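Local coordinates for protein thiosulfate reductase (Thermus thermophilus, PDB 2VPZ) that probably acts as a molybdenum oxidoreductase that reduces sulfur compounds such as polysulfide or thiosulfate, using two molybdopterin guanine dinucleotides and a [4Fe-4S] cluster, at residues 91-95 against 466-470; 634-638 against 706-710; 697-702 against 712-718; 453-457 against 471-475. All blocks are in the same frame, centred on the assembly; numbering follows the deposited sequence.

Contact 1 of 4, residues 91-95 against 466-470; sequences DPDRL and DVLPQ. With MGD (2-amino-5,6-dimercapto-7-methyl-3,7,8a,9-tetrahydro-8-oxa-1,3,9,10-tetraaza-anthracen-4-one guanosine dinucleotide), chain H.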
# COMPACT_ATOMS: atom_id res chain seq x y z
N ASP A 91 -34.00 -0.71 -31.16
CA ASP A 91 -33.99 -2.15 -30.99
C ASP A 91 -34.87 -2.78 -32.14
O ASP A 91 -36.06 -2.47 -32.22
CB ASP A 91 -34.56 -2.40 -29.55
CG ASP A 91 -34.71 -3.90 -29.19
OD1 ASP A 91 -34.36 -4.77 -30.02
OD2 ASP A 91 -35.20 -4.18 -28.05
N PRO A 92 -34.28 -3.63 -33.04
CA PRO A 92 -34.97 -4.31 -34.15
C PRO A 92 -36.26 -5.15 -33.83
O PRO A 92 -37.04 -5.52 -34.75
CB PRO A 92 -33.88 -5.14 -34.86
CG PRO A 92 -32.79 -5.30 -33.79
CD PRO A 92 -32.85 -3.99 -33.02
N ASP A 93 -36.42 -5.48 -32.54
CA ASP A 93 -37.55 -6.27 -31.97
C ASP A 93 -38.58 -5.34 -31.31
O ASP A 93 -39.65 -5.78 -30.85
CB ASP A 93 -37.16 -7.30 -30.87
CG ASP A 93 -35.88 -8.12 -31.18
OD1 ASP A 93 -35.65 -8.47 -32.33
OD2 ASP A 93 -35.15 -8.43 -30.18
N ARG A 94 -38.24 -4.06 -31.20
CA ARG A 94 -39.18 -3.11 -30.60
C ARG A 94 -40.50 -3.10 -31.45
O ARG A 94 -40.43 -3.02 -32.68
CB ARG A 94 -38.57 -1.71 -30.54
CG ARG A 94 -38.84 -0.83 -31.76
CD ARG A 94 -38.58 0.67 -31.49
NE ARG A 94 -39.75 1.39 -31.03
CZ ARG A 94 -39.93 2.71 -31.10
NH1 ARG A 94 -38.99 3.50 -31.61
NH2 ARG A 94 -41.07 3.27 -30.68
N LEU A 95 -41.65 -3.18 -30.77
CA LEU A 95 -43.03 -3.17 -31.35
C LEU A 95 -43.29 -1.95 -32.29
O LEU A 95 -43.00 -0.82 -31.91
CB LEU A 95 -44.08 -3.19 -30.18
CG LEU A 95 -43.98 -4.40 -29.23
CD1 LEU A 95 -44.67 -4.12 -27.88
CD2 LEU A 95 -44.55 -5.65 -29.91
N ASP A 466 -47.54 -1.02 -24.92
CA ASP A 466 -46.14 -1.22 -24.55
C ASP A 466 -45.19 -0.96 -25.73
O ASP A 466 -45.62 -0.49 -26.78
CB ASP A 466 -45.99 -2.70 -24.13
CG ASP A 466 -44.95 -2.93 -22.99
OD1 ASP A 466 -45.37 -3.33 -21.87
OD2 ASP A 466 -43.75 -2.74 -23.22
N VAL A 467 -43.90 -1.28 -25.57
CA VAL A 467 -42.94 -1.14 -26.68
C VAL A 467 -42.26 -2.45 -27.14
O VAL A 467 -42.02 -2.64 -28.34
CB VAL A 467 -41.74 -0.20 -26.40
CG1 VAL A 467 -40.80 -0.16 -27.64
CG2 VAL A 467 -42.20 1.20 -26.00
N LEU A 468 -41.95 -3.32 -26.20
CA LEU A 468 -41.28 -4.56 -26.57
C LEU A 468 -42.28 -5.74 -26.52
O LEU A 468 -43.35 -5.61 -25.93
CB LEU A 468 -40.06 -4.80 -25.63
CG LEU A 468 -38.98 -3.68 -25.44
CD1 LEU A 468 -38.30 -3.77 -24.04
CD2 LEU A 468 -37.92 -3.75 -26.57
N PRO A 469 -41.99 -6.85 -27.24
CA PRO A 469 -42.89 -8.01 -27.22
C PRO A 469 -42.54 -8.93 -26.05
O PRO A 469 -41.91 -9.97 -26.23
CB PRO A 469 -42.68 -8.68 -28.57
CG PRO A 469 -41.29 -8.28 -28.99
CD PRO A 469 -41.09 -6.88 -28.42
N GLN A 470 -42.94 -8.50 -24.85
CA GLN A 470 -42.71 -9.24 -23.59
C GLN A 470 -43.61 -10.48 -23.48
O GLN A 470 -44.48 -10.67 -24.32
CB GLN A 470 -42.98 -8.33 -22.43
CG GLN A 470 -42.08 -7.13 -22.34
CD GLN A 470 -41.23 -7.18 -21.09
OE1 GLN A 470 -40.42 -6.29 -20.81
NE2 GLN A 470 -41.44 -8.25 -20.31
PB MGD H . -40.89 -3.41 -15.41
O1B MGD H . -40.44 -4.84 -15.28
O2B MGD H . -39.91 -2.37 -15.85
O3B MGD H . -41.66 -3.14 -14.02
O3A MGD H . -42.94 -2.80 -11.89
PA MGD H . -43.01 -2.45 -13.45
O1A MGD H . -42.81 -0.99 -13.82
O2A MGD H . -44.17 -3.21 -13.97
O5' MGD H . -42.06 -3.33 -16.45
C5' MGD H . -42.22 -2.21 -17.32
C4' MGD H . -43.12 -2.68 -18.46
O4' MGD H . -43.40 -1.45 -19.11
C3' MGD H . -42.47 -3.57 -19.49
O3' MGD H . -43.54 -4.29 -20.12
C2' MGD H . -41.86 -2.53 -20.45
O2' MGD H . -41.68 -3.16 -21.69
C1' MGD H . -42.91 -1.42 -20.49
N9 MGD H . -42.50 -0.02 -20.88
C8 MGD H . -41.33 0.56 -20.61
N7 MGD H . -41.25 1.84 -21.04
C5 MGD H . -42.45 2.14 -21.59
C6 MGD H . -43.13 3.36 -22.22
O6 MGD H . -42.52 4.48 -22.40
N1 MGD H . -44.43 3.19 -22.61
C2 MGD H . -45.13 2.02 -22.48
N2 MGD H . -46.43 1.86 -22.88
N3 MGD H . -44.56 0.95 -21.91
C4 MGD H . -43.26 0.90 -21.46
C10 MGD H . -42.24 -1.95 -10.93
C11 MGD H . -42.61 -2.42 -9.56
O11 MGD H . -42.52 -3.84 -9.61
C12 MGD H . -41.84 -1.87 -8.42
S12 MGD H . -41.57 -0.19 -8.23
C13 MGD H . -41.39 -2.64 -7.43
S13 MGD H . -40.48 -2.15 -6.13
C14 MGD H . -41.62 -4.04 -7.28
N15 MGD H . -40.32 -4.76 -7.43
C16 MGD H . -40.46 -6.13 -7.52
C17 MGD H . -39.47 -7.14 -7.14
O17 MGD H . -38.33 -6.79 -6.70
N18 MGD H . -39.81 -8.42 -7.24
C19 MGD H . -41.01 -8.84 -7.69
N19 MGD H . -41.31 -10.16 -7.85
N20 MGD H . -41.96 -7.95 -8.02
C21 MGD H . -41.76 -6.64 -8.00
N22 MGD H . -42.71 -5.80 -8.41
C23 MGD H . -42.67 -4.38 -8.29
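Leu95 slides past the ring of Pro469, the two side chains running in opposite directions, with Leu95 CD2 3.8 Å from Pro469 CB. Leu95 has CG anti to its carbonyl carbon (chi1 -59°), which turns the branched end toward the bend at Val467 to Pro469. Pro469, at the centre of an inverse gamma turn, offers a rigid apolar ring to lie against. The main chains also approach here: Leu95 N donates to Val467 O, although the place of that oxygen is doubtful. Beside this, the methyl Val467 CG1 meets the arginine chain at a slant, 4.0 Å from Arg94 CB and 3.9 Å from Arg94 NE. The arginine suits the place because its stem is apolar while its end reaches Glu487 in a salt bridge and Thr89 O in a hydrogen bond. Leu468 crosses Asp91 at about a right angle, with its CD2 methyl beside the carboxylate, whose OD2 is held by Asn636. On the far side of the bend Asp466 grips the cofactor ribose with both oxygens: MGD O3' donates to Asp466 OD1 at 2.7 Å and MGD O2' to Asp466 OD2 at 2.6 Å. OD2 also accepts from Val467 N at 2.8 Å through its anti lone pair, a bond that steadies the carboxylate. Asp466 ends strand 462-466, which lies between strands 435-438 and 479-481 of a parallel sheet, and the loop leaving it packs on a turn in the loop between helix 80-84 and strand 99-101.

Contact 2 of 4, residues 634-638 against 706-710; sequences TQNNW and MRLAH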
# COMPACT_ATOMS: atom_id res chain seq x y z
N THR A 634 -35.08 -4.15 -19.24
CA THR A 634 -33.76 -3.74 -19.76
C THR A 634 -32.90 -4.92 -20.21
O THR A 634 -31.77 -4.80 -20.67
CB THR A 634 -33.10 -2.90 -18.62
OG1 THR A 634 -32.06 -2.09 -19.14
CG2 THR A 634 -32.57 -3.83 -17.53
N GLN A 635 -33.53 -6.08 -20.09
CA GLN A 635 -33.01 -7.40 -20.40
C GLN A 635 -32.88 -7.67 -21.91
O GLN A 635 -32.33 -8.72 -22.31
CB GLN A 635 -33.99 -8.36 -19.74
CG GLN A 635 -34.62 -7.72 -18.49
CD GLN A 635 -33.69 -7.69 -17.34
OE1 GLN A 635 -32.67 -8.39 -17.40
NE2 GLN A 635 -34.00 -6.94 -16.28
N ASN A 636 -33.39 -6.77 -22.75
CA ASN A 636 -33.25 -6.95 -24.20
C ASN A 636 -32.34 -5.86 -24.76
O ASN A 636 -32.03 -5.81 -25.96
CB ASN A 636 -34.59 -6.97 -24.95
CG ASN A 636 -34.50 -7.70 -26.31
OD1 ASN A 636 -34.20 -8.90 -26.36
ND2 ASN A 636 -34.71 -6.96 -27.41
N ASN A 637 -31.89 -5.00 -23.86
CA ASN A 637 -31.00 -3.89 -24.19
C ASN A 637 -29.54 -4.42 -24.36
O ASN A 637 -28.89 -4.87 -23.41
CB ASN A 637 -31.12 -2.83 -23.08
CG ASN A 637 -30.40 -1.56 -23.42
OD1 ASN A 637 -29.26 -1.60 -23.88
ND2 ASN A 637 -31.02 -0.42 -23.18
N TRP A 638 -29.00 -4.38 -25.58
CA TRP A 638 -27.66 -4.91 -25.79
C TRP A 638 -26.52 -4.17 -25.07
O TRP A 638 -25.56 -4.80 -24.64
CB TRP A 638 -27.31 -5.13 -27.29
CG TRP A 638 -26.91 -3.93 -28.11
CD1 TRP A 638 -27.65 -3.33 -29.09
CD2 TRP A 638 -25.64 -3.22 -28.10
NE1 TRP A 638 -26.94 -2.31 -29.67
CE2 TRP A 638 -25.71 -2.21 -29.08
CE3 TRP A 638 -24.45 -3.34 -27.34
CZ2 TRP A 638 -24.64 -1.32 -29.36
CZ3 TRP A 638 -23.36 -2.43 -27.61
CH2 TRP A 638 -23.49 -1.44 -28.61
N MET A 706 -38.29 -11.16 -27.79
CA MET A 706 -37.24 -10.25 -27.22
C MET A 706 -36.03 -11.26 -27.32
O MET A 706 -35.75 -12.02 -26.40
CB MET A 706 -37.51 -9.81 -25.76
CG MET A 706 -38.63 -8.74 -25.54
SD MET A 706 -39.02 -8.45 -23.77
CE MET A 706 -37.67 -7.37 -23.23
N ARG A 707 -35.35 -11.25 -28.47
CA ARG A 707 -34.28 -12.18 -28.75
C ARG A 707 -33.04 -12.25 -27.82
O ARG A 707 -32.48 -13.34 -27.64
CB ARG A 707 -33.92 -12.12 -30.27
CG ARG A 707 -35.14 -12.49 -31.21
CD ARG A 707 -34.73 -12.95 -32.63
NE ARG A 707 -33.91 -14.18 -32.64
CZ ARG A 707 -32.91 -14.45 -33.49
NH1 ARG A 707 -32.59 -13.58 -34.45
NH2 ARG A 707 -32.22 -15.58 -33.38
N LEU A 708 -32.59 -11.16 -27.20
CA LEU A 708 -31.48 -11.29 -26.22
C LEU A 708 -31.84 -11.37 -24.73
O LEU A 708 -30.94 -11.38 -23.91
CB LEU A 708 -30.32 -10.25 -26.40
CG LEU A 708 -30.52 -8.93 -27.11
CD1 LEU A 708 -29.27 -8.02 -26.96
CD2 LEU A 708 -30.85 -9.19 -28.60
N ALA A 709 -33.12 -11.37 -24.36
CA ALA A 709 -33.50 -11.50 -22.94
C ALA A 709 -34.07 -12.90 -22.68
O ALA A 709 -34.06 -13.41 -21.54
CB ALA A 709 -34.53 -10.40 -22.50
N HIS A 710 -34.53 -13.51 -23.77
CA HIS A 710 -35.10 -14.88 -23.80
C HIS A 710 -34.16 -16.03 -23.40
O HIS A 710 -33.15 -16.28 -24.06
CB HIS A 710 -35.72 -15.32 -25.16
CG HIS A 710 -36.39 -16.64 -25.15
ND1 HIS A 710 -37.54 -16.86 -24.47
CD2 HIS A 710 -36.03 -17.83 -25.65
CE1 HIS A 710 -37.88 -18.13 -24.53
NE2 HIS A 710 -36.97 -18.75 -25.26
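Asn636 reaches between Met706 and Leu708, and its carboxamide oxygen is the polar centre of the contact. Leu708 N donates to Asn636 OD1 at 2.9 Å, a somewhat bent bond (136° at the hydrogen) whose donor is tilted 21° from the carbonyl plane. With CG placed beside the carbonyl carbon (chi1 -157°), the amide is carried across to the backbone of 706-708. Met706 lies obliquely over the same residue: its CB is 3.5 Å from Asn636 OD1, and the bend at its last torsion brings Met706 CE to 3.6 Å from Asn636 CB. A flexible thioether chain can follow such an uneven surface.

Leu708 supplies the apolar half. Its CD1 methyl touches Trp638 CB at 3.5 Å, while Leu708 CG lies 3.7 Å from the main-chain oxygen Asn636 O. Leu752 and Leu755 of helix 752-756 pack on it as well. Gln635 meets Ala709 through its stem, CB to CB at 3.5 Å, where a methyl is all that faces the glutamine.

The amide of Asn636 is used at both ends, for ND2 donates to Asp91 and Asp93 while OD1 accepts from the backbone. A group that both gives and takes hydrogen bonds thus ties the acidic residues of the 91-94 turn to the 706-710 loop, and leaves neither end of the buried amide without a partner.

Contact 3 of 4, residues 697-702 against 712-718; sequences HGFGHK and RGASDNY. With MGD (2-amino-5,6-dimercapto-7-methyl-3,7,8a,9-tetrahydro-8-oxa-1,3,9,10-tetraaza-anthracen-4-one guanosine dinucleotide), chain H.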
# COMPACT_ATOMS: atom_id res chain seq x y z
N HIS A 697 -33.77 -9.45 -9.17
CA HIS A 697 -35.13 -9.49 -9.80
C HIS A 697 -35.15 -9.06 -11.28
O HIS A 697 -34.42 -8.15 -11.67
CB HIS A 697 -36.17 -8.57 -9.06
CG HIS A 697 -37.40 -8.22 -9.83
ND1 HIS A 697 -38.30 -9.17 -10.23
CD2 HIS A 697 -37.82 -7.07 -10.36
CE1 HIS A 697 -39.22 -8.62 -10.99
NE2 HIS A 697 -38.95 -7.34 -11.09
N GLY A 698 -35.99 -9.67 -12.12
CA GLY A 698 -36.08 -9.30 -13.53
C GLY A 698 -35.47 -10.17 -14.63
O GLY A 698 -35.43 -9.76 -15.79
N PHE A 699 -34.93 -11.33 -14.29
CA PHE A 699 -34.37 -12.23 -15.32
C PHE A 699 -35.34 -13.42 -15.48
O PHE A 699 -36.42 -13.40 -14.87
CB PHE A 699 -32.95 -12.72 -14.98
CG PHE A 699 -31.85 -11.68 -15.22
CD1 PHE A 699 -31.56 -10.72 -14.24
CD2 PHE A 699 -31.12 -11.66 -16.41
CE1 PHE A 699 -30.56 -9.75 -14.45
CE2 PHE A 699 -30.11 -10.72 -16.65
CZ PHE A 699 -29.83 -9.75 -15.66
N GLY A 700 -35.00 -14.42 -16.28
CA GLY A 700 -35.89 -15.55 -16.49
C GLY A 700 -37.05 -15.33 -17.45
O GLY A 700 -38.11 -15.95 -17.30
N HIS A 701 -36.90 -14.45 -18.43
CA HIS A 701 -37.98 -14.20 -19.40
C HIS A 701 -38.28 -15.43 -20.29
O HIS A 701 -37.34 -16.14 -20.68
CB HIS A 701 -37.62 -13.01 -20.40
CG HIS A 701 -37.47 -11.66 -19.81
ND1 HIS A 701 -38.42 -10.68 -19.94
CD2 HIS A 701 -36.48 -11.11 -19.11
CE1 HIS A 701 -38.02 -9.59 -19.32
NE2 HIS A 701 -36.83 -9.83 -18.80
N LYS A 702 -39.57 -15.70 -20.54
CA LYS A 702 -39.95 -16.72 -21.52
C LYS A 702 -40.68 -15.80 -22.54
O LYS A 702 -41.90 -15.60 -22.48
CB LYS A 702 -40.92 -17.79 -21.01
CG LYS A 702 -41.30 -17.71 -19.55
CD LYS A 702 -40.40 -18.58 -18.65
CE LYS A 702 -40.69 -18.35 -17.16
NZ LYS A 702 -39.43 -18.34 -16.32
N ARG A 712 -32.50 -16.43 -20.26
CA ARG A 712 -31.36 -16.08 -19.38
C ARG A 712 -31.66 -15.81 -17.88
O ARG A 712 -32.57 -15.04 -17.56
CB ARG A 712 -30.61 -14.87 -20.05
CG ARG A 712 -30.65 -14.96 -21.61
CD ARG A 712 -29.80 -13.92 -22.41
NE ARG A 712 -28.41 -14.35 -22.64
CZ ARG A 712 -27.85 -14.70 -23.79
NH1 ARG A 712 -28.54 -14.69 -24.92
NH2 ARG A 712 -26.58 -15.07 -23.81
N GLY A 713 -30.94 -16.49 -16.99
CA GLY A 713 -31.13 -16.38 -15.55
C GLY A 713 -32.39 -17.01 -14.97
O GLY A 713 -33.13 -17.67 -15.70
N ALA A 714 -32.65 -16.82 -13.68
CA ALA A 714 -33.84 -17.34 -12.99
C ALA A 714 -34.76 -16.17 -12.63
O ALA A 714 -34.27 -15.11 -12.26
CB ALA A 714 -33.42 -18.06 -11.70
N SER A 715 -36.08 -16.35 -12.74
CA SER A 715 -37.05 -15.30 -12.38
C SER A 715 -37.45 -15.40 -10.89
O SER A 715 -37.90 -16.46 -10.46
CB SER A 715 -38.34 -15.40 -13.23
OG SER A 715 -39.39 -14.63 -12.66
N ASP A 716 -37.27 -14.35 -10.08
CA ASP A 716 -37.67 -14.41 -8.67
C ASP A 716 -39.22 -14.51 -8.52
O ASP A 716 -39.74 -15.30 -7.70
CB ASP A 716 -37.11 -13.22 -7.84
CG ASP A 716 -37.77 -11.85 -8.16
OD1 ASP A 716 -37.79 -11.44 -9.33
OD2 ASP A 716 -38.23 -11.20 -7.20
N ASN A 717 -39.94 -13.74 -9.35
CA ASN A 717 -41.42 -13.69 -9.41
C ASN A 717 -42.08 -15.04 -9.76
O ASN A 717 -43.15 -15.37 -9.24
CB ASN A 717 -41.92 -12.65 -10.41
CG ASN A 717 -43.36 -12.25 -10.15
OD1 ASN A 717 -44.21 -12.26 -11.04
ND2 ASN A 717 -43.63 -11.88 -8.91
N TYR A 718 -41.48 -15.81 -10.67
CA TYR A 718 -42.04 -17.12 -10.99
C TYR A 718 -41.86 -18.07 -9.80
O TYR A 718 -42.50 -19.12 -9.73
CB TYR A 718 -41.43 -17.74 -12.25
CG TYR A 718 -42.16 -17.38 -13.53
CD1 TYR A 718 -41.96 -16.16 -14.13
CD2 TYR A 718 -43.07 -18.27 -14.12
CE1 TYR A 718 -42.63 -15.81 -15.30
CE2 TYR A 718 -43.75 -17.94 -15.31
CZ TYR A 718 -43.52 -16.70 -15.89
OH TYR A 718 -44.15 -16.33 -17.06
PB MGD H . -40.89 -3.41 -15.41
O1B MGD H . -40.44 -4.84 -15.28
O2B MGD H . -39.91 -2.37 -15.85
O3B MGD H . -41.66 -3.14 -14.02
O3A MGD H . -42.94 -2.80 -11.89
PA MGD H . -43.01 -2.45 -13.45
O1A MGD H . -42.81 -0.99 -13.82
O2A MGD H . -44.17 -3.21 -13.97
O5' MGD H . -42.06 -3.33 -16.45
C5' MGD H . -42.22 -2.21 -17.32
C4' MGD H . -43.12 -2.68 -18.46
O4' MGD H . -43.40 -1.45 -19.11
C3' MGD H . -42.47 -3.57 -19.49
O3' MGD H . -43.54 -4.29 -20.12
C2' MGD H . -41.86 -2.53 -20.45
O2' MGD H . -41.68 -3.16 -21.69
C1' MGD H . -42.91 -1.42 -20.49
N9 MGD H . -42.50 -0.02 -20.88
C8 MGD H . -41.33 0.56 -20.61
N7 MGD H . -41.25 1.84 -21.04
C5 MGD H . -42.45 2.14 -21.59
C6 MGD H . -43.13 3.36 -22.22
O6 MGD H . -42.52 4.48 -22.40
N1 MGD H . -44.43 3.19 -22.61
C2 MGD H . -45.13 2.02 -22.48
N2 MGD H . -46.43 1.86 -22.88
N3 MGD H . -44.56 0.95 -21.91
C4 MGD H . -43.26 0.90 -21.46
C10 MGD H . -42.24 -1.95 -10.93
C11 MGD H . -42.61 -2.42 -9.56
O11 MGD H . -42.52 -3.84 -9.61
C12 MGD H . -41.84 -1.87 -8.42
S12 MGD H . -41.57 -0.19 -8.23
C13 MGD H . -41.39 -2.64 -7.43
S13 MGD H . -40.48 -2.15 -6.13
C14 MGD H . -41.62 -4.04 -7.28
N15 MGD H . -40.32 -4.76 -7.43
C16 MGD H . -40.46 -6.13 -7.52
C17 MGD H . -39.47 -7.14 -7.14
O17 MGD H . -38.33 -6.79 -6.70
N18 MGD H . -39.81 -8.42 -7.24
C19 MGD H . -41.01 -8.84 -7.69
N19 MGD H . -41.31 -10.16 -7.85
N20 MGD H . -41.96 -7.95 -8.02
C21 MGD H . -41.76 -6.64 -8.00
N22 MGD H . -42.71 -5.80 -8.41
C23 MGD H . -42.67 -4.38 -8.29
O HOH W 1 -38.48 -11.70 -12.54
O HOH W 2 -35.17 -12.61 -11.37
O HOH W 3 -34.11 -13.14 -18.97
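Gly700 N donates to Arg712 O at 2.8 Å, and two arms of one loop draw so near that a side chain on Gly700 would run into Ser715 N and one on Gly713 into Phe699 CB; both glycines have positive phi. Water 2 joins Phe699 N, Ala714 O and Asp716 N.

His697 ND1 donates to Asp716 OD1 over a very short 2.5 Å. The bond is nearly straight, with ring and carboxylate planes 72° apart. Asp716 has CG between its backbone N and carbonyl carbon (chi1 71°), turning one oxygen to the imidazole and the other to the pterin. MGD N18 stands 3.4 Å above one face of the imidazole, toward its rim. Asp716 OD2 accepts from MGD N18 at 3.2 Å and more weakly from N19. Both arms belong to the loop between strands 692-696 and 724-725 of the molybdopterin dinucleotide-binding domain, and this pair lines its pterin pocket. Replacing His697 with an alanine would probably leave Asp716 OD1 without its imidazole donor and take away the ring that lies against the pterin.

Lys702 NZ lies over one face of the Tyr718 ring, 4.0 Å from its centroid (cation-pi), and is salt-bridged to Glu677; the phenol OH bonds to Glu471.

Contact 4 of 4, residues 453-457 against 471-475; sequences KEALK and EHVMW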
# COMPACT_ATOMS: atom_id res chain seq x y z
N LYS A 453 -52.65 -15.76 -15.12
CA LYS A 453 -52.91 -16.37 -16.45
C LYS A 453 -54.34 -16.98 -16.55
O LYS A 453 -54.96 -17.00 -17.63
CB LYS A 453 -51.83 -17.41 -16.81
CG LYS A 453 -50.40 -16.86 -16.73
CD LYS A 453 -49.39 -17.79 -17.41
CE LYS A 453 -48.02 -17.12 -17.66
NZ LYS A 453 -46.87 -18.10 -17.68
N GLU A 454 -54.83 -17.49 -15.43
CA GLU A 454 -56.19 -18.01 -15.31
C GLU A 454 -57.11 -16.78 -15.54
O GLU A 454 -58.07 -16.82 -16.32
CB GLU A 454 -56.43 -18.54 -13.89
CG GLU A 454 -56.79 -20.01 -13.75
CD GLU A 454 -57.69 -20.30 -12.54
OE1 GLU A 454 -58.94 -20.31 -12.71
OE2 GLU A 454 -57.14 -20.48 -11.41
N ALA A 455 -56.81 -15.69 -14.83
CA ALA A 455 -57.57 -14.44 -14.93
C ALA A 455 -57.58 -13.83 -16.35
O ALA A 455 -58.59 -13.28 -16.77
CB ALA A 455 -57.08 -13.41 -13.87
N LEU A 456 -56.50 -13.92 -17.11
CA LEU A 456 -56.55 -13.38 -18.48
C LEU A 456 -57.45 -14.32 -19.33
O LEU A 456 -58.14 -13.86 -20.25
CB LEU A 456 -55.16 -13.22 -19.15
CG LEU A 456 -54.06 -12.46 -18.38
CD1 LEU A 456 -52.74 -12.42 -19.20
CD2 LEU A 456 -54.53 -11.04 -18.02
N LYS A 457 -57.45 -15.62 -19.03
CA LYS A 457 -58.26 -16.60 -19.76
C LYS A 457 -59.76 -16.21 -19.73
O LYS A 457 -60.44 -16.13 -20.75
CB LYS A 457 -58.09 -18.03 -19.17
CG LYS A 457 -57.37 -19.05 -20.10
CD LYS A 457 -55.96 -18.59 -20.52
CE LYS A 457 -55.58 -19.07 -21.95
NZ LYS A 457 -54.64 -20.25 -21.97
N GLU A 471 -43.45 -11.29 -22.44
CA GLU A 471 -44.31 -12.47 -22.33
C GLU A 471 -45.79 -12.16 -22.00
O GLU A 471 -46.67 -12.95 -22.36
CB GLU A 471 -43.80 -13.52 -21.31
CG GLU A 471 -44.71 -14.74 -21.27
CD GLU A 471 -44.56 -15.57 -20.01
OE1 GLU A 471 -45.19 -16.65 -19.94
OE2 GLU A 471 -43.83 -15.12 -19.10
N HIS A 472 -46.11 -11.05 -21.34
CA HIS A 472 -47.52 -10.70 -21.02
C HIS A 472 -48.21 -9.77 -22.06
O HIS A 472 -49.39 -9.51 -21.94
CB HIS A 472 -47.66 -9.96 -19.70
CG HIS A 472 -47.28 -8.54 -19.76
ND1 HIS A 472 -48.15 -7.52 -19.94
CD2 HIS A 472 -46.07 -7.99 -19.83
CE1 HIS A 472 -47.49 -6.40 -20.12
NE2 HIS A 472 -46.21 -6.66 -20.06
N VAL A 473 -47.47 -9.23 -23.02
CA VAL A 473 -48.04 -8.37 -24.07
C VAL A 473 -48.63 -9.28 -25.18
O VAL A 473 -49.66 -8.96 -25.80
CB VAL A 473 -46.97 -7.39 -24.71
CG1 VAL A 473 -47.56 -6.62 -25.90
CG2 VAL A 473 -46.40 -6.42 -23.65
N MET A 474 -47.99 -10.42 -25.41
CA MET A 474 -48.41 -11.39 -26.40
C MET A 474 -49.53 -12.36 -25.93
O MET A 474 -49.70 -13.45 -26.46
CB MET A 474 -47.20 -12.16 -26.98
CG MET A 474 -45.98 -11.29 -27.35
SD MET A 474 -46.39 -9.91 -28.48
CE MET A 474 -46.83 -10.83 -30.02
N TRP A 475 -50.27 -11.94 -24.90
CA TRP A 475 -51.47 -12.67 -24.40
C TRP A 475 -52.68 -11.77 -24.64
O TRP A 475 -53.80 -12.11 -24.26
CB TRP A 475 -51.41 -12.97 -22.90
CG TRP A 475 -50.73 -14.25 -22.54
CD1 TRP A 475 -49.46 -14.63 -22.89
CD2 TRP A 475 -51.27 -15.32 -21.76
NE1 TRP A 475 -49.18 -15.87 -22.37
CE2 TRP A 475 -50.26 -16.31 -21.66
CE3 TRP A 475 -52.49 -15.52 -21.11
CZ2 TRP A 475 -50.46 -17.52 -20.96
CZ3 TRP A 475 -52.70 -16.71 -20.41
CH2 TRP A 475 -51.67 -17.69 -20.33
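The indole of Trp475 is met obliquely from both sides of its plane: Lys453 and Leu456 come from one side, and Lys457 from the other. On the first side Lys453 CB approaches Trp475 CH2 to 3.5 Å. The methyl Leu456 CD1 sits nearer the ring fusion, 3.6 Å from Trp475 CE3. Across the plane, Lys457 CD comes to 3.8 Å from Trp475 CZ3. Phe443 adds an edge-to-face contact. A large flat ring suits this place because one face of a helix turn can grip its six-membered ring at three points, two of them the apolar stems of lysines.

Lys453 runs extended beyond CG across the indole and ends in a salt bridge, with NZ 3.2 Å from Glu471 OE1. The ammonium comes to the syn side of that oxygen, 28° out of the carboxylate plane, and also makes a cation-pi contact with Phe443, while the other oxygen, OE2, is held by Tyr718. With an alanine in place of Lys453, Glu471 OE1 would probably lose its positive mate and a gap would open beside Trp475 CZ2.

Helix 449-457 lies on the crossover between parallel strands 435-438 and 462-466, and the loop bearing Trp475 follows the second of these and leads to strand 479-481.

Along the chain, contacts 1 and 4 interleave, and so do contacts 2 and 3 further on. The first pair shares the loop after strand 462-466 of the five-stranded parallel sheet; the second lies in the dinucleotide-binding domain. Contact centres 1 and 2 are about 10 Å apart, 2 and 3 about 12 Å, and 1 and 4, like 3 and 4, about 17 Å. Polar side chains link contact 1 to contact 2 and contact 3 to contact 4. Contacts 1 and 3 hold the same cofactor at its guanosine ribose and its pterin, and contacts 2 and 4 lie beside them, an arrangement consistent with sheet and domain closing round one molybdopterin guanine dinucleotide.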